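PDB 4QHZ: putative glycosyl hydrolase from Parabacteroides distasonis, which is a putative glycosyl hydrolase of the 3-keto-disaccharide hydrolase family and binds magnesium, though its exact reaction remains to be established. Local coordinates for residues C[128-133]-C[225-230]. Residues are numbered along the deposited sequence; the frame is centred on the assembly and turned at random.
Sequences EVQVLD and ILQSHG. With MG (magnesium ion), chain I.
Glu-128, Gln-130 and Gln-227 meet at the magnesium site of this concanavalin-like β-sandwich, on the five-stranded sheet. Strand 119-123 runs between the strands at 127-131 and 225-226, so the two segments do not pair; their nearest CA atoms, those of Glu-128 and Ile-225, are 8.8 Å apart. The ion does the joining. Glu-128 reaches it with a fully extended chain, its CG anti to the backbone N (chi1 -174°), and binds through one carboxylate oxygen: OE2 of Glu-128 lies 2.2 Å from the magnesium, while OE1 stands back at 3.7 Å. Gln-130 instead bends at chi2 (71°), which folds its amide back to the metal, with OE1 of Gln-130 at 2.1 Å. Gln-227 comes in across the ion from Gln-130 and at about a right angle to the Glu-128 bond; its OE1 is modelled 2.1 Å from the magnesium, and its amide plane stands 86° from the carboxylate of Glu-128. A water 2.0 Å from the magnesium takes a fourth position and makes weak hydrogen bonds to OE1 of Glu-128 and NE2 of Gln-130, an amide whose stronger polar partner is Gly-143. Asn-118 OD1 and Ser-119 O complete six-fold, roughly octahedral coordination. An all-oxygen shell of this kind suits magnesium. With one carboxylate among amide, carbonyl and water ligands, it probably leaves part of the ion's charge uncompensated, which would polarise the bound water.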
# COMPACT_ATOMS: atom_id res chain seq x y z
N GLU C 128 -17.68 -7.79 -8.47
CA GLU C 128 -18.65 -6.95 -9.18
C GLU C 128 -18.48 -5.46 -8.92
O GLU C 128 -18.53 -5.01 -7.77
CB GLU C 128 -20.11 -7.33 -8.84
CG GLU C 128 -21.12 -6.56 -9.70
CD GLU C 128 -22.58 -6.84 -9.37
OE1 GLU C 128 -22.86 -7.46 -8.32
OE2 GLU C 128 -23.45 -6.44 -10.18
N VAL C 129 -18.30 -4.70 -10.00
CA VAL C 129 -18.53 -3.27 -9.99
C VAL C 129 -19.99 -3.08 -10.37
O VAL C 129 -20.39 -3.38 -11.50
CB VAL C 129 -17.62 -2.51 -10.98
CG1 VAL C 129 -17.87 -1.01 -10.89
CG2 VAL C 129 -16.16 -2.83 -10.71
N GLN C 130 -20.79 -2.59 -9.43
CA GLN C 130 -22.24 -2.52 -9.60
C GLN C 130 -22.63 -1.55 -10.71
O GLN C 130 -22.06 -0.46 -10.84
CB GLN C 130 -22.92 -2.12 -8.29
CG GLN C 130 -24.43 -1.92 -8.36
CD GLN C 130 -25.21 -3.22 -8.54
OE1 GLN C 130 -24.98 -3.97 -9.50
NE2 GLN C 130 -26.13 -3.50 -7.61
N VAL C 131 -23.61 -1.98 -11.51
CA VAL C 131 -24.30 -1.12 -12.45
C VAL C 131 -25.77 -1.09 -12.05
O VAL C 131 -26.38 -2.13 -11.81
CB VAL C 131 -24.13 -1.62 -13.89
CG1 VAL C 131 -25.10 -0.93 -14.84
CG2 VAL C 131 -22.69 -1.42 -14.34
N LEU C 132 -26.33 0.11 -11.95
CA LEU C 132 -27.69 0.30 -11.46
C LEU C 132 -28.17 1.70 -11.80
O LEU C 132 -27.36 2.64 -11.85
CB LEU C 132 -27.75 0.08 -9.95
CG LEU C 132 -29.11 -0.03 -9.27
CD1 LEU C 132 -29.88 -1.25 -9.75
CD2 LEU C 132 -28.91 -0.09 -7.76
N ASP C 133 -29.47 1.86 -12.03
CA ASP C 133 -30.02 3.20 -12.18
C ASP C 133 -30.24 3.82 -10.81
O ASP C 133 -31.26 3.57 -10.17
CB ASP C 133 -31.33 3.21 -12.96
CG ASP C 133 -31.84 4.63 -13.20
OD1 ASP C 133 -31.05 5.57 -13.05
OD2 ASP C 133 -33.03 4.80 -13.54
N ILE C 225 -17.19 -10.48 -16.87
CA ILE C 225 -18.55 -10.96 -16.96
C ILE C 225 -19.51 -9.79 -16.80
O ILE C 225 -19.38 -9.01 -15.85
CB ILE C 225 -18.88 -12.03 -15.90
CG1 ILE C 225 -17.85 -13.16 -15.93
CG2 ILE C 225 -20.29 -12.57 -16.11
CD1 ILE C 225 -18.07 -14.24 -14.88
N LEU C 226 -20.46 -9.67 -17.72
CA LEU C 226 -21.54 -8.69 -17.63
C LEU C 226 -22.80 -9.39 -17.12
O LEU C 226 -23.22 -10.42 -17.65
CB LEU C 226 -21.80 -8.01 -18.97
CG LEU C 226 -20.65 -7.16 -19.53
CD1 LEU C 226 -21.01 -6.57 -20.89
CD2 LEU C 226 -20.27 -6.04 -18.57
N GLN C 227 -23.40 -8.79 -16.10
CA GLN C 227 -24.48 -9.43 -15.35
C GLN C 227 -25.86 -9.23 -16.00
O GLN C 227 -26.24 -8.12 -16.36
CB GLN C 227 -24.50 -8.87 -13.93
CG GLN C 227 -25.54 -9.47 -13.00
CD GLN C 227 -25.61 -8.71 -11.68
OE1 GLN C 227 -25.82 -7.50 -11.66
NE2 GLN C 227 -25.41 -9.42 -10.57
N SER C 228 -26.58 -10.33 -16.14
CA SER C 228 -28.00 -10.33 -16.43
C SER C 228 -28.75 -10.53 -15.12
O SER C 228 -28.87 -11.65 -14.64
CB SER C 228 -28.36 -11.43 -17.42
OG SER C 228 -29.76 -11.52 -17.59
N HIS C 229 -29.23 -9.44 -14.53
CA HIS C 229 -29.91 -9.48 -13.25
C HIS C 229 -31.40 -9.71 -13.51
O HIS C 229 -32.08 -8.87 -14.09
CB HIS C 229 -29.66 -8.19 -12.47
CG HIS C 229 -30.01 -8.28 -11.02
ND1 HIS C 229 -31.23 -7.87 -10.53
CD2 HIS C 229 -29.30 -8.72 -9.96
CE1 HIS C 229 -31.27 -8.07 -9.23
NE2 HIS C 229 -30.11 -8.59 -8.85
N GLY C 230 -31.93 -10.85 -13.06
CA GLY C 230 -33.24 -11.32 -13.50
C GLY C 230 -34.51 -10.64 -13.00
O GLY C 230 -35.59 -11.24 -13.05
MG MG I . -25.60 -5.86 -10.30
O HOH W 1 -25.72 -6.66 -8.52